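Local coordinates for protein GH3 beta-N-acetylglucosaminidase (Paenibacillaceae, PDB 6K5J) that probably removes terminal N-acetylglucosamine residues from beta-linked glycans, as a family 3 glycoside hydrolase with beta-N-acetylglucosaminidase activity, at residues P215-I220 with G257-D262; F134-D139 with T166-G171. One frame throughout, in Å; residues are numbered along the deposited sequence.

Interaction 1. Residues P215-I220 with G257-D262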
loop_
_atom_site.group_PDB
_atom_site.type_symbol
_atom_site.label_atom_id
_atom_site.label_comp_id
_atom_site.label_asym_id
_atom_site.label_seq_id
_atom_site.Cartn_x
_atom_site.Cartn_y
_atom_site.Cartn_z
ATOM N N PRO A 215 0.811 12.864 -11.812
ATOM C CA PRO A 215 -0.361 12.014 -11.543
ATOM C C PRO A 215 -1.301 12.608 -10.511
ATOM O O PRO A 215 -2.519 12.407 -10.618
ATOM C CB PRO A 215 0.256 10.684 -11.072
ATOM C CG PRO A 215 1.610 11.038 -10.598
ATOM C CD PRO A 215 2.071 12.199 -11.439
ATOM N N PHE A 216 -0.781 13.357 -9.528
ATOM C CA PHE A 216 -1.669 14.030 -8.582
ATOM C C PHE A 216 -2.541 15.070 -9.282
ATOM O O PHE A 216 -3.734 15.180 -8.984
ATOM C CB PHE A 216 -0.857 14.673 -7.456
ATOM C CG PHE A 216 -0.189 13.672 -6.552
ATOM C CD1 PHE A 216 -0.924 12.987 -5.595
ATOM C CD2 PHE A 216 1.171 13.408 -6.668
ATOM C CE1 PHE A 216 -0.312 12.054 -4.757
ATOM C CE2 PHE A 216 1.790 12.481 -5.827
ATOM C CZ PHE A 216 1.049 11.815 -4.867
ATOM N N ARG A 217 -1.962 15.832 -10.217
ATOM C CA ARG A 217 -2.740 16.797 -10.998
ATOM C C ARG A 217 -3.869 16.112 -11.745
ATOM O O ARG A 217 -4.999 16.608 -11.776
ATOM C CB ARG A 217 -1.843 17.534 -12.006
ATOM C CG ARG A 217 -0.949 18.606 -11.434
ATOM C CD ARG A 217 -0.381 19.498 -12.559
ATOM N NE ARG A 217 0.195 18.710 -13.653
ATOM C CZ ARG A 217 1.501 18.501 -13.798
ATOM N NH1 ARG A 217 2.356 19.017 -12.918
ATOM N NH2 ARG A 217 1.954 17.767 -14.804
ATOM N N GLU A 218 -3.573 14.974 -12.376
ATOM C CA GLU A 218 -4.594 14.273 -13.141
ATOM C C GLU A 218 -5.700 13.751 -12.236
ATOM O O GLU A 218 -6.874 13.778 -12.615
ATOM C CB GLU A 218 -3.967 13.125 -13.938
ATOM C CG GLU A 218 -2.922 13.575 -14.942
ATOM C CD GLU A 218 -3.539 14.386 -16.072
ATOM O OE1 GLU A 218 -4.757 14.222 -16.316
ATOM O OE2 GLU A 218 -2.813 15.185 -16.710
ATOM N N ALA A 219 -5.344 13.243 -11.051
ATOM C CA ALA A 219 -6.350 12.763 -10.102
ATOM C C ALA A 219 -7.221 13.908 -9.601
ATOM O O ALA A 219 -8.451 13.788 -9.521
ATOM C CB ALA A 219 -5.670 12.063 -8.918
ATOM N N ILE A 220 -6.589 15.023 -9.245
ATOM C CA ILE A 220 -7.328 16.188 -8.759
ATOM C C ILE A 220 -8.283 16.694 -9.828
ATOM O O ILE A 220 -9.455 16.993 -9.545
ATOM C CB ILE A 220 -6.335 17.278 -8.310
ATOM C CG1 ILE A 220 -5.623 16.842 -7.030
ATOM C CG2 ILE A 220 -7.044 18.623 -8.086
ATOM C CD1 ILE A 220 -4.338 17.619 -6.744
ATOM N N GLY A 257 -3.325 25.959 -3.518
ATOM C CA GLY A 257 -3.230 27.152 -4.338
ATOM C C GLY A 257 -2.974 26.837 -5.793
ATOM O O GLY A 257 -3.869 26.999 -6.628
ATOM N N GLU A 258 -1.759 26.375 -6.106
ATOM C CA GLU A 258 -1.398 26.126 -7.496
ATOM C C GLU A 258 -2.293 25.068 -8.125
ATOM O O GLU A 258 -2.705 25.208 -9.282
ATOM C CB GLU A 258 0.067 25.705 -7.603
ATOM C CG GLU A 258 1.077 26.774 -7.191
ATOM C CD GLU A 258 2.494 26.412 -7.598
ATOM O OE1 GLU A 258 2.684 25.915 -8.724
ATOM O OE2 GLU A 258 3.428 26.617 -6.799
ATOM N N LEU A 259 -2.587 23.991 -7.392
ATOM C CA LEU A 259 -3.355 22.877 -7.929
ATOM C C LEU A 259 -4.846 22.992 -7.649
ATOM O O LEU A 259 -5.623 22.178 -8.163
ATOM C CB LEU A 259 -2.810 21.544 -7.372
ATOM C CG LEU A 259 -1.556 20.939 -8.022
ATOM C CD1 LEU A 259 -0.483 21.949 -8.400
ATOM C CD2 LEU A 259 -0.943 19.846 -7.146
ATOM N N GLY A 260 -5.266 23.975 -6.854
ATOM C CA GLY A 260 -6.684 24.218 -6.641
ATOM C C GLY A 260 -7.428 23.149 -5.864
ATOM O O GLY A 260 -8.653 23.056 -5.966
ATOM N N TYR A 261 -6.734 22.328 -5.092
ATOM C CA TYR A 261 -7.399 21.223 -4.418
ATOM C C TYR A 261 -8.124 21.716 -3.170
ATOM O O TYR A 261 -7.493 22.230 -2.246
ATOM C CB TYR A 261 -6.397 20.138 -4.048
ATOM C CG TYR A 261 -7.089 18.906 -3.534
ATOM C CD1 TYR A 261 -7.990 18.221 -4.336
ATOM C CD2 TYR A 261 -6.886 18.458 -2.231
ATOM C CE1 TYR A 261 -8.645 17.082 -3.873
ATOM C CE2 TYR A 261 -7.533 17.325 -1.756
ATOM C CZ TYR A 261 -8.408 16.643 -2.582
ATOM O OH TYR A 261 -9.055 15.523 -2.121
ATOM N N ASP A 262 -9.447 21.546 -3.135
ATOM C CA ASP A 262 -10.246 21.929 -1.979
ATOM C C ASP A 262 -10.836 20.717 -1.265
ATOM O O ASP A 262 -11.741 20.870 -0.438
ATOM C CB ASP A 262 -11.353 22.911 -2.394
ATOM C CG ASP A 262 -12.019 23.605 -1.192
ATOM O OD1 ASP A 262 -11.321 23.946 -0.206
ATOM O OD2 ASP A 262 -13.254 23.801 -1.236
#
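Arg217 and Ile220, one turn apart on helix 213-222, pack against Leu259 and Tyr261, which lead out of helix 249-258 toward strand 264-266; the contact joins two successive outer helices of the TIM-barrel-like domain of this family 3 hydrolase. Along 215-220, Phe216 turns inward, where its ring meets Phe184 of strand 178-184 edge-to-face. Arg217 offers the aliphatic part of its chain: CG lies 4.2 Å from CG of Leu259, the two side chains crossing at about a right angle. Farther out the Arg217 chain bends at chi3 (-49°), and NH1 hydrogen-bonds the carbonyl oxygen of Asp209. Ile220 is the centre of the contact. Its CD1 reaches CD2 of Leu259 at 4.1 Å, while CG2 rests 3.8 Å from the Leu259 backbone O. Between Leu259 and Tyr261 the chain turns at Gly260, the first residue to leave helical geometry, with phi +68°. The Tyr261 ring then comes up beside Ile220, and its OH is hydrogen-bonded to the backbone O of Val224. The Ile220 and Tyr261 side chains cross obliquely, and both CG1 (3.8 Å) and CG2 (3.9 Å) of Ile220 reach Tyr261 CD1 from one side.

Interaction 2. Residues F134-D139 with T166-G171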
loop_
_atom_site.group_PDB
_atom_site.type_symbol
_atom_site.label_atom_id
_atom_site.label_comp_id
_atom_site.label_asym_id
_atom_site.label_seq_id
_atom_site.Cartn_x
_atom_site.Cartn_y
_atom_site.Cartn_z
ATOM N N PHE A 134 -6.784 4.282 2.117
ATOM C CA PHE A 134 -5.568 5.057 1.896
ATOM C C PHE A 134 -4.836 4.473 0.690
ATOM O O PHE A 134 -3.801 3.812 0.787
ATOM C CB PHE A 134 -4.723 5.100 3.160
ATOM C CG PHE A 134 -5.321 5.961 4.237
ATOM C CD1 PHE A 134 -6.105 7.057 3.894
ATOM C CD2 PHE A 134 -5.114 5.686 5.570
ATOM C CE1 PHE A 134 -6.660 7.876 4.866
ATOM C CE2 PHE A 134 -5.675 6.500 6.557
ATOM C CZ PHE A 134 -6.449 7.595 6.192
ATOM N N ALA A 135 -5.421 4.748 -0.469
ATOM C CA ALA A 135 -4.988 4.227 -1.755
ATOM C C ALA A 135 -5.719 5.011 -2.839
ATOM O O ALA A 135 -6.801 5.545 -2.583
ATOM C CB ALA A 135 -5.284 2.722 -1.877
ATOM N N PRO A 136 -5.157 5.082 -4.062
ATOM C CA PRO A 136 -3.908 4.452 -4.494
ATOM C C PRO A 136 -2.675 5.313 -4.230
ATOM O O PRO A 136 -2.768 6.541 -4.199
ATOM C CB PRO A 136 -4.112 4.285 -6.004
ATOM C CG PRO A 136 -4.900 5.520 -6.380
ATOM C CD PRO A 136 -5.811 5.803 -5.172
ATOM N N SER A 137 -1.526 4.666 -4.056
ATOM C CA SER A 137 -0.270 5.384 -4.223
ATOM C C SER A 137 -0.154 5.901 -5.653
ATOM O O SER A 137 -0.298 5.136 -6.612
ATOM C CB SER A 137 0.915 4.473 -3.918
ATOM O OG SER A 137 2.132 5.063 -4.365
ATOM N N LEU A 138 0.106 7.205 -5.791
ATOM C CA LEU A 138 0.507 7.809 -7.051
ATOM C C LEU A 138 1.997 8.114 -7.070
ATOM O O LEU A 138 2.455 8.927 -7.884
ATOM C CB LEU A 138 -0.301 9.085 -7.320
ATOM C CG LEU A 138 -1.812 8.881 -7.485
ATOM C CD1 LEU A 138 -2.468 10.198 -7.926
ATOM C CD2 LEU A 138 -2.103 7.765 -8.496
ATOM N N ASP A 139 2.760 7.492 -6.177
ATOM C CA ASP A 139 4.204 7.663 -6.206
ATOM C C ASP A 139 4.778 7.014 -7.460
ATOM O O ASP A 139 4.287 5.985 -7.935
ATOM C CB ASP A 139 4.834 7.073 -4.946
ATOM C CG ASP A 139 4.194 7.606 -3.665
ATOM O OD1 ASP A 139 4.209 8.841 -3.451
ATOM O OD2 ASP A 139 3.678 6.794 -2.871
ATOM N N THR A 166 -5.593 7.174 -11.888
ATOM C CA THR A 166 -6.901 7.824 -11.880
ATOM C C THR A 166 -8.019 6.816 -12.062
ATOM O O THR A 166 -9.112 7.011 -11.524
ATOM C CB THR A 166 -7.017 8.918 -12.949
ATOM O OG1 THR A 166 -6.755 8.372 -14.248
ATOM C CG2 THR A 166 -6.049 10.061 -12.653
ATOM N N GLU A 167 -7.770 5.735 -12.803
ATOM C CA GLU A 167 -8.776 4.686 -12.912
ATOM C C GLU A 167 -8.950 3.938 -11.596
ATOM O O GLU A 167 -10.064 3.504 -11.279
ATOM C CB GLU A 167 -8.407 3.727 -14.043
ATOM C CG GLU A 167 -8.814 4.281 -15.427
ATOM C CD GLU A 167 -10.314 4.543 -15.499
ATOM O OE1 GLU A 167 -11.066 3.568 -15.689
ATOM O OE2 GLU A 167 -10.748 5.708 -15.351
ATOM N N ALA A 168 -7.872 3.767 -10.824
ATOM C CA ALA A 168 -8.021 3.167 -9.499
ATOM C C ALA A 168 -8.875 4.047 -8.598
ATOM O O ALA A 168 -9.745 3.545 -7.873
ATOM C CB ALA A 168 -6.649 2.912 -8.866
ATOM N N VAL A 169 -8.628 5.359 -8.616
ATOM C CA VAL A 169 -9.472 6.303 -7.875
ATOM C C VAL A 169 -10.936 6.110 -8.245
ATOM O O VAL A 169 -11.812 6.032 -7.373
ATOM C CB VAL A 169 -9.028 7.752 -8.140
ATOM C CG1 VAL A 169 -10.076 8.727 -7.582
ATOM C CG2 VAL A 169 -7.669 8.012 -7.498
ATOM N N ARG A 170 -11.221 6.050 -9.549
ATOM C CA ARG A 170 -12.606 5.899 -9.995
ATOM C C ARG A 170 -13.207 4.568 -9.541
ATOM O O ARG A 170 -14.376 4.512 -9.144
ATOM C CB ARG A 170 -12.682 6.030 -11.516
ATOM C CG ARG A 170 -14.105 6.162 -12.061
ATOM C CD ARG A 170 -14.096 6.583 -13.534
ATOM N NE ARG A 170 -13.601 5.516 -14.398
ATOM C CZ ARG A 170 -14.358 4.539 -14.883
ATOM N NH1 ARG A 170 -15.652 4.491 -14.583
ATOM N NH2 ARG A 170 -13.822 3.609 -15.662
ATOM N N GLY A 171 -12.433 3.482 -9.608
ATOM C CA GLY A 171 -12.946 2.198 -9.142
ATOM C C GLY A 171 -13.273 2.191 -7.658
ATOM O O GLY A 171 -14.296 1.639 -7.241
#
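Ala168 and Val169 of helix 158-174 press on the ring of Pro136, in the loop that follows strand 132-133 of the TIM-barrel-like domain; the contact is a buried, wholly apolar piece of helix-to-barrel packing. Along the helix, Glu167 faces elsewhere. Ala168 sets its CB 4.0 Å from Pro136 CG, and its methyl also touches Tyr154. Val169 follows with one branch: CG2, anti to the carbonyl carbon, meets the proline ring, and the two side chains cross at about a right angle. Val181 of strand 178-184 touches both Pro136 and Val169, closing the packing on the barrel side. Arg170 reaches back to form a side-on salt bridge with Glu167, Arg170 NH2 to Glu167 OE1 at 2.8 Å and Arg170 NE to Glu167 OE2 at 3.0 Å, with both oxygens close to the guanidinium plane. Pro136, preceded by a cis peptide bond, turns CG and CD to the helix. Beyond the proline, Ser137 forms an ST turn, its OG accepting from Asp139 N at 3.1 Å and donating to Asp139 OD2 at 2.8 Å, from above the carboxylate plane. The tightest touch between loop and helix is Val169 CG2 against Pro136 CD, at 3.7 Å.

Interactions 1 and 2 follow one another along the chain, their centres 14 Å apart, and helix 213-222 brings them together: it meets 257-262 through Arg217 and Ile220 and the segments of interaction 2 through other residues. Leu138 CD1 lies 3.5 Å from Pro215 O and 3.8 Å from Ala219 CB, and Thr166 CG2 lies 3.6 Å from Ala219 N. Loop, helix 158-174 and helix 213-222 thus pack together against strand 178-184. The centre of interaction 2 lies about 10 Å from the centre of the chain and that of interaction 1 about 21 Å. The side chain of Pro136 is about 11 Å from a bound N-acetylglucosamine, which touches Phe134.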